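Local coordinates for protein tryptophanyl-tRNA synthetase (Campylobacter jejuni subsp. jejuni, PDB 3TZL) that catalyses the ATP-dependent attachment of tryptophan to its cognate tRNA, as a homodimeric class I aminoacyl-tRNA synthetase, at residues Val184-Asp189 with Ile235-Lys240. Residues are numbered along the deposited sequence; the frame is centred on the assembly and turned at random.
Sequences VVVGTD and IFKIAK. With ADP (adenosine-5'-diphosphate), chain I.
The adenine-binding loop that leads into the KMSKS region packs through V186 against I238 and K237 of the short helix 234-239. No hydrogen bond crosses between the two segments; the contact is van der Waals packing, in which V186 CG1 lies 3.7 Å from I238 CG1 and 3.9 Å from K237 CB. That methyl sits between the backbone N and the carbonyl carbon of V186 (chi1 69°), which turns it to the helix. I238 extends its chain until CD1 comes 3.7 Å from V186 O, and its side chain runs crosswise to that of V186. K237 lends only the base of its chain; the end leads away, and NZ is hydrogen-bonded to the backbone O of E231. One residue before V186, the loop reads the Watson-Crick edge of adenine, as expected of the class I Rossmann-type nucleotide site. V185 N donates to ADP N1 at 2.9 Å (155° at the hydrogen), and ADP N6 donates back to V185 O, also at 2.9 Å (159°). This pair of opposed bonds suits a 6-amino purine. V185 is further tied by backbone hydrogen bonding to M193 of the KMSKS motif, whose side chain lies about 5 Å from that of I238. I238, which is buried, also touches I18 of the HIGH region and L269 of helix 262-276.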
ATOM      1  N   VAL B 184     -22.753 -10.415 -28.933  1.00 83.86           N
ATOM      2  CA  VAL B 184     -21.704  -9.497 -29.330  1.00 77.97           C
ATOM      3  C   VAL B 184     -22.313  -8.327 -30.097  1.00 73.66           C
ATOM      4  O   VAL B 184     -23.359  -8.465 -30.739  1.00 73.69           O
ATOM      5  CB  VAL B 184     -20.643 -10.221 -30.181  1.00 78.49           C
ATOM      6  CG1 VAL B 184     -19.383  -9.381 -30.318  1.00 76.60           C
ATOM      7  CG2 VAL B 184     -20.304 -11.556 -29.550  1.00 80.82           C
ATOM      8  N   VAL B 185     -21.671  -7.168 -29.992  1.00 64.64           N
ATOM      9  CA  VAL B 185     -22.092  -5.982 -30.712  1.00 57.66           C
ATOM     10  C   VAL B 185     -21.165  -5.767 -31.894  1.00 58.52           C
ATOM     11  O   VAL B 185     -19.937  -5.700 -31.744  1.00 57.59           O
ATOM     12  CB  VAL B 185     -22.074  -4.724 -29.805  1.00 61.39           C
ATOM     13  CG1 VAL B 185     -22.103  -3.457 -30.643  1.00 58.47           C
ATOM     14  CG2 VAL B 185     -23.244  -4.755 -28.827  1.00 57.95           C
ATOM     15  N   VAL B 186     -21.755  -5.660 -33.078  1.00 58.74           N
ATOM     16  CA  VAL B 186     -20.969  -5.508 -34.290  1.00 60.35           C
ATOM     17  C   VAL B 186     -20.486  -4.063 -34.490  1.00 60.23           C
ATOM     18  O   VAL B 186     -21.240  -3.110 -34.292  1.00 61.08           O
ATOM     19  CB  VAL B 186     -21.742  -6.037 -35.528  1.00 52.84           C
ATOM     20  CG1 VAL B 186     -22.931  -5.135 -35.866  1.00 50.26           C
ATOM     21  CG2 VAL B 186     -20.810  -6.181 -36.703  1.00 55.38           C
ATOM     22  N   GLY B 187     -19.218  -3.910 -34.856  1.00 57.38           N
ATOM     23  CA  GLY B 187     -18.653  -2.605 -35.139  1.00 53.51           C
ATOM     24  C   GLY B 187     -18.982  -2.131 -36.537  1.00 57.45           C
ATOM     25  O   GLY B 187     -19.561  -2.872 -37.342  1.00 58.12           O
ATOM     26  N   THR B 188     -18.601  -0.890 -36.830  1.00 58.55           N
ATOM     27  CA  THR B 188     -18.916  -0.244 -38.105  1.00 57.78           C
ATOM     28  C   THR B 188     -18.377  -0.997 -39.321  1.00 60.86           C
ATOM     29  O   THR B 188     -18.743  -0.692 -40.452  1.00 64.25           O
ATOM     30  CB  THR B 188     -18.362   1.198 -38.140  1.00 58.67           C
ATOM     31  OG1 THR B 188     -16.947   1.172 -37.918  1.00 62.25           O
ATOM     32  CG2 THR B 188     -19.005   2.047 -37.051  1.00 56.76           C
ATOM     33  N   ASP B 189     -17.510  -1.978 -39.083  1.00 65.06           N
ATOM     34  CA  ASP B 189     -16.798  -2.671 -40.158  1.00 73.24           C
ATOM     35  C   ASP B 189     -17.154  -4.146 -40.267  1.00 75.82           C
ATOM     36  O   ASP B 189     -16.564  -4.867 -41.066  1.00 80.09           O
ATOM     37  CB  ASP B 189     -15.279  -2.523 -39.985  1.00 77.33           C
ATOM     38  CG  ASP B 189     -14.744  -3.236 -38.738  1.00 76.97           C
ATOM     39  OD1 ASP B 189     -15.548  -3.715 -37.907  1.00 75.95           O
ATOM     40  OD2 ASP B 189     -13.505  -3.306 -38.586  1.00 76.82           O
ATOM     41  N   ILE B 235     -26.043  -1.817 -40.505  1.00 46.26           N
ATOM     42  CA  ILE B 235     -26.922  -0.763 -40.028  1.00 45.96           C
ATOM     43  C   ILE B 235     -28.066  -1.448 -39.288  1.00 44.25           C
ATOM     44  O   ILE B 235     -28.359  -1.141 -38.142  1.00 40.10           O
ATOM     45  CB  ILE B 235     -27.506   0.086 -41.175  1.00 47.59           C
ATOM     46  CG1 ILE B 235     -26.407   0.573 -42.116  1.00 48.23           C
ATOM     47  CG2 ILE B 235     -28.273   1.267 -40.620  1.00 47.28           C
ATOM     48  CD1 ILE B 235     -26.957   1.178 -43.388  1.00 46.08           C
ATOM     49  N   PHE B 236     -28.698  -2.409 -39.945  1.00 48.03           N
ATOM     50  CA  PHE B 236     -29.818  -3.093 -39.319  1.00 52.59           C
ATOM     51  C   PHE B 236     -29.399  -3.790 -38.025  1.00 54.14           C
ATOM     52  O   PHE B 236     -30.052  -3.618 -37.000  1.00 54.38           O
ATOM     53  CB  PHE B 236     -30.478  -4.080 -40.270  1.00 52.20           C
ATOM     54  CG  PHE B 236     -31.727  -4.693 -39.718  1.00 55.95           C
ATOM     55  CD1 PHE B 236     -32.957  -4.075 -39.907  1.00 55.63           C
ATOM     56  CD2 PHE B 236     -31.677  -5.881 -39.004  1.00 56.14           C
ATOM     57  CE1 PHE B 236     -34.112  -4.635 -39.394  1.00 59.05           C
ATOM     58  CE2 PHE B 236     -32.828  -6.444 -38.492  1.00 59.13           C
ATOM     59  CZ  PHE B 236     -34.046  -5.821 -38.683  1.00 60.62           C
ATOM     60  N   LYS B 237     -28.308  -4.554 -38.075  1.00 52.77           N
ATOM     61  CA  LYS B 237     -27.812  -5.267 -36.901  1.00 53.76           C
ATOM     62  C   LYS B 237     -27.583  -4.326 -35.715  1.00 51.77           C
ATOM     63  O   LYS B 237     -27.877  -4.677 -34.573  1.00 55.21           O
ATOM     64  CB  LYS B 237     -26.513  -6.001 -37.218  1.00 58.70           C
ATOM     65  CG  LYS B 237     -26.657  -7.190 -38.143  1.00 67.62           C
ATOM     66  CD  LYS B 237     -25.293  -7.822 -38.403  1.00 72.62           C
ATOM     67  CE  LYS B 237     -25.415  -9.207 -39.025  1.00 74.66           C
ATOM     68  NZ  LYS B 237     -26.228  -9.207 -40.276  1.00 78.74           N
ATOM     69  N   ILE B 238     -27.056  -3.136 -35.987  1.00 46.48           N
ATOM     70  CA  ILE B 238     -26.854  -2.146 -34.938  1.00 46.90           C
ATOM     71  C   ILE B 238     -28.163  -1.458 -34.518  1.00 48.47           C
ATOM     72  O   ILE B 238     -28.373  -1.179 -33.338  1.00 46.90           O
ATOM     73  CB  ILE B 238     -25.805  -1.096 -35.345  1.00 48.22           C
ATOM     74  CG1 ILE B 238     -24.439  -1.760 -35.527  1.00 42.52           C
ATOM     75  CG2 ILE B 238     -25.687   0.008 -34.287  1.00 42.50           C
ATOM     76  CD1 ILE B 238     -23.439  -0.857 -36.191  1.00 41.40           C
ATOM     77  N   ALA B 239     -29.048  -1.205 -35.475  1.00 48.02           N
ATOM     78  CA  ALA B 239     -30.339  -0.595 -35.157  1.00 45.27           C
ATOM     79  C   ALA B 239     -31.165  -1.469 -34.209  1.00 47.11           C
ATOM     80  O   ALA B 239     -31.881  -0.945 -33.355  1.00 45.40           O
ATOM     81  CB  ALA B 239     -31.122  -0.301 -36.419  1.00 39.89           C
ATOM     82  N   LYS B 240     -31.056  -2.789 -34.364  1.00 47.93           N
ATOM     83  CA  LYS B 240     -31.814  -3.753 -33.556  1.00 53.10           C
ATOM     84  C   LYS B 240     -31.704  -3.486 -32.061  1.00 47.50           C
ATOM     85  O   LYS B 240     -32.659  -3.707 -31.314  1.00 52.78           O
ATOM     86  CB  LYS B 240     -31.338  -5.185 -33.824  1.00 58.85           C
ATOM     87  CG  LYS B 240     -31.641  -5.709 -35.209  1.00 68.96           C
ATOM     88  CD  LYS B 240     -30.950  -7.045 -35.456  1.00 78.17           C
ATOM     89  CE  LYS B 240     -31.531  -8.152 -34.587  1.00 84.62           C
ATOM     90  NZ  LYS B 240     -32.908  -8.519 -35.018  1.00 87.39           N
TER
HETATM   91  PB  ADP I 330     -12.422  -2.695 -26.185  1.00 84.42           P
HETATM   92  O1B ADP I 330     -13.141  -1.732 -27.089  1.00 81.06           O
HETATM   93  O2B ADP I 330     -11.325  -2.058 -25.368  1.00 88.92           O
HETATM   94  O3B ADP I 330     -12.013  -4.011 -26.815  1.00 90.92           O
HETATM   95  PA  ADP I 330     -13.335  -3.018 -23.529  1.00 93.32           P
HETATM   96  O1A ADP I 330     -13.626  -1.610 -23.076  1.00 88.07           O
HETATM   97  O2A ADP I 330     -12.000  -3.641 -23.176  1.00 97.66           O
HETATM   98  O3A ADP I 330     -13.576  -3.062 -25.131  1.00 51.90           O
HETATM   99  O5' ADP I 330     -14.508  -3.980 -22.972  1.00 73.26           O
HETATM  100  C5' ADP I 330     -15.028  -3.820 -21.652  1.00 71.51           C
HETATM  101  C4' ADP I 330     -16.283  -4.673 -21.485  1.00 69.94           C
HETATM  102  O4' ADP I 330     -17.290  -4.290 -22.425  1.00 69.03           O
HETATM  103  C3' ADP I 330     -15.984  -6.143 -21.713  1.00 71.48           C
HETATM  104  O3' ADP I 330     -16.027  -6.825 -20.458  1.00 73.07           O
HETATM  105  C2' ADP I 330     -17.074  -6.654 -22.636  1.00 70.28           C
HETATM  106  O2' ADP I 330     -17.970  -7.513 -21.924  1.00 71.53           O
HETATM  107  C1' ADP I 330     -17.850  -5.431 -23.084  1.00 66.80           C
HETATM  108  N9  ADP I 330     -17.748  -5.264 -24.561  1.00 61.80           N
HETATM  109  C8  ADP I 330     -16.823  -4.531 -25.219  1.00 60.17           C
HETATM  110  N7  ADP I 330     -17.011  -4.577 -26.565  1.00 59.00           N
HETATM  111  C5  ADP I 330     -18.086  -5.355 -26.780  1.00 59.14           C
HETATM  112  C6  ADP I 330     -18.833  -5.820 -27.971  1.00 61.60           C
HETATM  113  N6  ADP I 330     -18.445  -5.448 -29.217  1.00 61.36           N
HETATM  114  N1  ADP I 330     -19.903  -6.624 -27.765  1.00 63.76           N
HETATM  115  C2  ADP I 330     -20.285  -6.999 -26.526  1.00 62.78           C
HETATM  116  N3  ADP I 330     -19.655  -6.615 -25.398  1.00 57.65           N
HETATM  117  C4  ADP I 330     -18.569  -5.807 -25.463  1.00 59.01           C